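Local coordinates for uncharacterized lipoprotein YjhA (Bacillus subtilis, PDB 3CFU), which is of unknown function but is probably a membrane-anchored lipoprotein, the part here being its DUF4352-family beta-sandwich domain, at residues Thr13-Asn18 with Tyr146-Asp151; Leu49-Thr54 with Phe70-Lys75. All blocks are in the same frame, centred on the assembly; numbering follows the deposited sequence.

Contact 1. Residues Thr13-Asn18 with Tyr146-Asp151; sequences TNFTVN and YLVKLD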
loop_
_atom_site.group_PDB
_atom_site.type_symbol
_atom_site.label_atom_id
_atom_site.label_comp_id
_atom_site.label_asym_id
_atom_site.label_seq_id
_atom_site.Cartn_x
_atom_site.Cartn_y
_atom_site.Cartn_z
ATOM N N THR A 13 -13.847 2.826 -1.780
ATOM C CA THR A 13 -12.862 2.815 -2.853
ATOM C C THR A 13 -12.865 1.481 -3.601
ATOM O O THR A 13 -13.393 0.495 -3.101
ATOM C CB THR A 13 -11.412 2.964 -2.297
ATOM O OG1 THR A 13 -11.090 1.813 -1.501
ATOM C CG2 THR A 13 -11.273 4.208 -1.434
ATOM N N ASN A 14 -12.310 1.471 -4.818
ATOM C CA ASN A 14 -12.115 0.216 -5.555
ATOM C C ASN A 14 -10.604 0.207 -5.424
ATOM O O ASN A 14 -9.963 1.226 -5.665
ATOM C CB ASN A 14 -12.455 0.289 -7.044
ATOM C CG ASN A 14 -13.928 0.098 -7.330
ATOM O OD1 ASN A 14 -14.421 0.569 -8.353
ATOM N ND2 ASN A 14 -14.634 -0.599 -6.446
ATOM N N PHE A 15 -10.035 -0.926 -5.064
ATOM C CA PHE A 15 -8.604 -1.010 -4.851
ATOM C C PHE A 15 -7.929 -2.111 -5.643
ATOM O O PHE A 15 -8.490 -3.193 -5.824
ATOM C CB PHE A 15 -8.341 -1.252 -3.364
ATOM C CG PHE A 15 -6.903 -1.458 -3.033
ATOM C CD1 PHE A 15 -6.046 -0.376 -2.930
ATOM C CD2 PHE A 15 -6.396 -2.738 -2.858
ATOM C CE1 PHE A 15 -4.712 -0.558 -2.657
ATOM C CE2 PHE A 15 -5.062 -2.933 -2.583
ATOM C CZ PHE A 15 -4.212 -1.836 -2.486
ATOM N N THR A 16 -6.707 -1.861 -6.084
ATOM C CA THR A 16 -6.015 -2.882 -6.838
ATOM C C THR A 16 -4.505 -2.846 -6.692
ATOM O O THR A 16 -3.902 -1.778 -6.578
ATOM C CB THR A 16 -6.388 -2.801 -8.360
ATOM O OG1 THR A 16 -5.461 -3.578 -9.133
ATOM C CG2 THR A 16 -6.363 -1.384 -8.842
ATOM N N VAL A 17 -3.909 -4.034 -6.651
ATOM C CA VAL A 17 -2.463 -4.154 -6.593
ATOM C C VAL A 17 -2.109 -4.445 -8.055
ATOM O O VAL A 17 -2.478 -5.491 -8.594
ATOM C CB VAL A 17 -1.997 -5.331 -5.702
ATOM C CG1 VAL A 17 -0.474 -5.377 -5.683
ATOM C CG2 VAL A 17 -2.531 -5.170 -4.285
ATOM N N ASN A 18 -1.417 -3.510 -8.699
ATOM C CA ASN A 18 -1.048 -3.654 -10.108
ATOM C C ASN A 18 0.060 -4.671 -10.348
ATOM O O ASN A 18 -0.205 -5.775 -10.822
ATOM C CB ASN A 18 -0.647 -2.292 -10.670
ATOM C CG ASN A 18 -1.779 -1.283 -10.605
ATOM O OD1 ASN A 18 -1.552 -0.076 -10.483
ATOM N ND2 ASN A 18 -3.009 -1.774 -10.697
ATOM N N TYR A 146 -8.144 -5.997 4.088
ATOM C CA TYR A 146 -8.305 -6.701 2.813
ATOM C C TYR A 146 -6.940 -7.225 2.441
ATOM O O TYR A 146 -6.000 -6.450 2.286
ATOM C CB TYR A 146 -8.810 -5.765 1.709
ATOM C CG TYR A 146 -10.233 -5.309 1.919
ATOM C CD1 TYR A 146 -10.525 -4.208 2.717
ATOM C CD2 TYR A 146 -11.296 -6.016 1.350
ATOM C CE1 TYR A 146 -11.836 -3.821 2.937
ATOM C CE2 TYR A 146 -12.609 -5.643 1.565
ATOM C CZ TYR A 146 -12.877 -4.546 2.360
ATOM O OH TYR A 146 -14.184 -4.176 2.558
ATOM N N LEU A 147 -6.829 -8.537 2.292
ATOM C CA LEU A 147 -5.548 -9.134 1.972
ATOM C C LEU A 147 -5.369 -9.472 0.505
ATOM O O LEU A 147 -6.279 -9.984 -0.136
ATOM C CB LEU A 147 -5.336 -10.409 2.802
ATOM C CG LEU A 147 -5.498 -10.335 4.324
ATOM C CD1 LEU A 147 -4.660 -11.424 4.984
ATOM C CD2 LEU A 147 -5.057 -8.988 4.824
ATOM N N VAL A 148 -4.186 -9.168 -0.017
ATOM C CA VAL A 148 -3.841 -9.486 -1.395
ATOM C C VAL A 148 -2.561 -10.301 -1.322
ATOM O O VAL A 148 -1.511 -9.783 -0.939
ATOM C CB VAL A 148 -3.560 -8.244 -2.253
ATOM C CG1 VAL A 148 -3.641 -8.628 -3.724
ATOM C CG2 VAL A 148 -4.550 -7.135 -1.932
ATOM N N LYS A 149 -2.656 -11.582 -1.668
ATOM C CA LYS A 149 -1.496 -12.469 -1.639
ATOM C C LYS A 149 -0.624 -12.125 -2.837
ATOM O O LYS A 149 -1.128 -11.927 -3.942
ATOM C CB LYS A 149 -1.944 -13.923 -1.721
ATOM C CG LYS A 149 -0.919 -14.925 -1.221
ATOM C CD LYS A 149 -0.993 -15.098 0.285
ATOM C CE LYS A 149 -0.176 -16.305 0.726
ATOM N NZ LYS A 149 -0.203 -16.493 2.204
ATOM N N LEU A 150 0.684 -12.053 -2.623
ATOM C CA LEU A 150 1.590 -11.699 -3.703
ATOM C C LEU A 150 2.278 -12.897 -4.372
ATOM O O LEU A 150 3.428 -13.215 -4.067
ATOM C CB LEU A 150 2.646 -10.712 -3.183
ATOM C CG LEU A 150 2.149 -9.527 -2.336
ATOM C CD1 LEU A 150 3.344 -8.801 -1.719
ATOM C CD2 LEU A 150 1.327 -8.556 -3.183
ATOM N N ASP A 151 1.557 -13.569 -5.269
ATOM C CA ASP A 151 2.103 -14.696 -6.028
ATOM C C ASP A 151 1.294 -14.985 -7.295
ATOM O O ASP A 151 1.903 -14.969 -8.392
ATOM C CB ASP A 151 2.236 -15.980 -5.176
ATOM C CG ASP A 151 1.051 -16.229 -4.263
ATOM O OD1 ASP A 151 -0.088 -15.874 -4.627
ATOM O OD2 ASP A 151 1.269 -16.808 -3.175
#
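V17 and V148 meet tip to tip, and between them they account for most of the surface buried here. Both of their CA-CB bonds point across the gap. On V17 a single branch does the work: CG2, set beside its own backbone N because CG1 is anti to that N (chi1 -179°), enters the fork of V148 and lies 3.7 Å from V148 CG1 and 3.7 Å from V148 CG2. V148 thus receives one methyl on both of its branches. No hydrogen bond joins the two segments, as expected where strands of different sheets face each other: 13-18 belongs to the four-stranded antiparallel sheet, 146-149 is an outermost strand of the three-stranded one, and the contact is part of the apolar interior of a beta-sandwich. L122, on the strand beside 146-149, also reaches V17. The other methyl of V17, CG1, is approached more loosely by L150 CD2, at 4.4 Å; the end of L150 comes nearer to V17 than the start of its side chain would suggest. F15 completes the row. Its ring receives V148 CG2 at the edge, near the ring plane, 4.3 Å from F15 CE2, while Y124 stacks with the same ring.

Contact 2. Residues Leu49-Thr54 with Phe70-Lys75; sequences LIIEVT and FDLRDK
L72 parts its two methyls between L49 and I51, and this fork joins the two layers of the beta-sandwich here. Strand 49-54 lies in the four-stranded sheet and strand 70-73 at one margin of the three-stranded sheet; their segment axes pass 11.3 Å apart with N-to-C directions at 137°, so the layers face each other through side chains, without a hydrogen bond between them. CG of L72 is anti to the backbone N (chi1 -160°), and chi2 of 72° then turns CD1 to I51 and CD2 to L49; both neighbours cross the leucine obliquely. I51 touches with the far end of its longer branch, CD1 lying 3.9 Å from L72 CD1. L49 uses one branch, its CD2 being 4.0 Å from L72 CD2. L122 and Y110 also pack on L72. On the other side of strand 70-73, D71 and R73 form a long, weak salt bridge, and D71 OD2 has a second partner in S79 OG. Two residues further along 49-54, and two back along 70-73, V53 faces F70, whose ring also meets L93 and L108. V53 CG2 approaches the F70 ring obliquely, 4.4 Å from F70 CZ.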
loop_
_atom_site.group_PDB
_atom_site.type_symbol
_atom_site.label_atom_id
_atom_site.label_comp_id
_atom_site.label_asym_id
_atom_site.label_seq_id
_atom_site.Cartn_x
_atom_site.Cartn_y
_atom_site.Cartn_z
ATOM N N LEU A 49 10.787 -5.164 -2.614
ATOM C CA LEU A 49 9.538 -5.219 -3.355
ATOM C C LEU A 49 9.094 -3.785 -3.703
ATOM O O LEU A 49 9.290 -2.848 -2.924
ATOM C CB LEU A 49 8.438 -5.875 -2.504
ATOM C CG LEU A 49 8.538 -7.398 -2.360
ATOM C CD1 LEU A 49 9.976 -7.807 -2.107
ATOM C CD2 LEU A 49 7.635 -7.877 -1.234
ATOM N N ILE A 50 8.526 -3.628 -4.894
ATOM C CA ILE A 50 8.006 -2.340 -5.336
ATOM C C ILE A 50 6.585 -2.608 -5.787
ATOM O O ILE A 50 6.344 -2.876 -6.962
ATOM C CB ILE A 50 8.764 -1.738 -6.527
ATOM C CG1 ILE A 50 10.224 -1.483 -6.152
ATOM C CG2 ILE A 50 8.088 -0.441 -6.957
ATOM C CD1 ILE A 50 11.036 -2.747 -6.006
ATOM N N ILE A 51 5.646 -2.544 -4.849
ATOM C CA ILE A 51 4.247 -2.788 -5.156
ATOM C C ILE A 51 3.566 -1.516 -5.627
ATOM O O ILE A 51 3.625 -0.483 -4.958
ATOM C CB ILE A 51 3.495 -3.332 -3.919
ATOM C CG1 ILE A 51 4.143 -4.641 -3.455
ATOM C CG2 ILE A 51 2.035 -3.572 -4.258
ATOM C CD1 ILE A 51 3.732 -5.087 -2.074
ATOM N N GLU A 52 2.948 -1.591 -6.803
ATOM C CA GLU A 52 2.220 -0.459 -7.353
ATOM C C GLU A 52 0.754 -0.773 -7.107
ATOM O O GLU A 52 0.290 -1.875 -7.416
ATOM C CB GLU A 52 2.471 -0.301 -8.858
ATOM C CG GLU A 52 1.757 0.899 -9.447
ATOM C CD GLU A 52 1.917 1.006 -10.949
ATOM O OE1 GLU A 52 1.343 0.165 -11.675
ATOM O OE2 GLU A 52 2.623 1.933 -11.404
ATOM N N VAL A 53 0.036 0.191 -6.536
ATOM C CA VAL A 53 -1.383 0.021 -6.233
ATOM C C VAL A 53 -2.192 1.212 -6.752
ATOM O O VAL A 53 -1.638 2.272 -7.056
ATOM C CB VAL A 53 -1.619 -0.134 -4.688
ATOM C CG1 VAL A 53 -0.814 -1.305 -4.141
ATOM C CG2 VAL A 53 -1.224 1.136 -3.956
ATOM N N THR A 54 -3.505 1.027 -6.857
ATOM C CA THR A 54 -4.396 2.074 -7.330
ATOM C C THR A 54 -5.616 2.153 -6.432
ATOM O O THR A 54 -6.176 1.130 -6.048
ATOM C CB THR A 54 -4.897 1.802 -8.772
ATOM O OG1 THR A 54 -3.810 1.951 -9.692
ATOM C CG2 THR A 54 -6.020 2.780 -9.151
ATOM N N PHE A 70 -1.610 0.996 4.824
ATOM C CA PHE A 70 -0.999 -0.178 4.233
ATOM C C PHE A 70 -0.047 -0.945 5.133
ATOM O O PHE A 70 0.581 -0.377 6.023
ATOM C CB PHE A 70 -0.261 0.228 2.960
ATOM C CG PHE A 70 -1.162 0.786 1.912
ATOM C CD1 PHE A 70 -1.363 2.157 1.803
ATOM C CD2 PHE A 70 -1.856 -0.066 1.069
ATOM C CE1 PHE A 70 -2.248 2.676 0.870
ATOM C CE2 PHE A 70 -2.748 0.440 0.128
ATOM C CZ PHE A 70 -2.946 1.814 0.026
ATOM N N ASP A 71 0.068 -2.240 4.882
ATOM C CA ASP A 71 0.944 -3.078 5.677
ATOM C C ASP A 71 1.238 -4.389 4.962
ATOM O O ASP A 71 0.379 -4.932 4.265
ATOM C CB ASP A 71 0.300 -3.342 7.039
ATOM C CG ASP A 71 1.210 -4.095 7.980
ATOM O OD1 ASP A 71 2.442 -3.943 7.854
ATOM O OD2 ASP A 71 0.700 -4.824 8.858
ATOM N N LEU A 72 2.465 -4.871 5.123
ATOM C CA LEU A 72 2.901 -6.125 4.515
ATOM C C LEU A 72 3.154 -7.124 5.638
ATOM O O LEU A 72 3.867 -6.827 6.599
ATOM C CB LEU A 72 4.190 -5.913 3.718
ATOM C CG LEU A 72 4.543 -6.960 2.659
ATOM C CD1 LEU A 72 3.597 -6.818 1.463
ATOM C CD2 LEU A 72 5.992 -6.767 2.219
ATOM N N ARG A 73 2.565 -8.307 5.521
ATOM C CA ARG A 73 2.729 -9.330 6.541
ATOM C C ARG A 73 3.448 -10.585 6.016
ATOM O O ARG A 73 3.440 -10.863 4.814
ATOM C CB ARG A 73 1.348 -9.686 7.119
ATOM C CG ARG A 73 0.703 -8.524 7.878
ATOM C CD ARG A 73 -0.736 -8.796 8.306
ATOM N NE ARG A 73 -1.351 -7.589 8.855
ATOM C CZ ARG A 73 -2.664 -7.382 8.946
ATOM N NH1 ARG A 73 -3.511 -8.311 8.525
ATOM N NH2 ARG A 73 -3.130 -6.234 9.435
ATOM N N ASP A 74 4.079 -11.322 6.933
ATOM C CA ASP A 74 4.813 -12.563 6.630
ATOM C C ASP A 74 3.867 -13.753 6.638
ATOM O O ASP A 74 2.652 -13.602 6.764
ATOM C CB ASP A 74 5.859 -12.871 7.714
ATOM C CG ASP A 74 7.030 -11.923 7.705
ATOM O OD1 ASP A 74 7.361 -11.413 6.614
ATOM O OD2 ASP A 74 7.633 -11.710 8.781
ATOM N N LYS A 75 4.449 -14.946 6.516
ATOM C CA LYS A 75 3.674 -16.173 6.593
ATOM C C LYS A 75 3.328 -16.237 8.086
ATOM O O LYS A 75 2.292 -16.781 8.468
ATOM C CB LYS A 75 4.517 -17.388 6.182
ATOM C CG LYS A 75 3.740 -18.704 6.053
ATOM C CD LYS A 75 3.457 -19.354 7.402
ATOM C CE LYS A 75 3.061 -20.819 7.233
ATOM N NZ LYS A 75 2.919 -21.518 8.541
#

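How the contacts relate
From the N terminus the chain first lays down 13-18, then 49-54 as its antiparallel neighbour in the four-stranded sheet. It crosses to the facing sheet at 70-75, closing the short loop of contact 2 over 15 intervening residues. Only after 103-112 and 121-124 does it arrive at 146-151, where contact 1 closes a span of 127 residues that encloses contact 2 entirely. Each contact therefore bridges the same two sheets, contact 2 at one outer strand of the three-stranded sheet and contact 1 at the other, with 121-124 between. The two join directly through the backbone, N18 N lying 2.7 Å from E52 O, a probable hydrogen bond, and through V17 packing on I51.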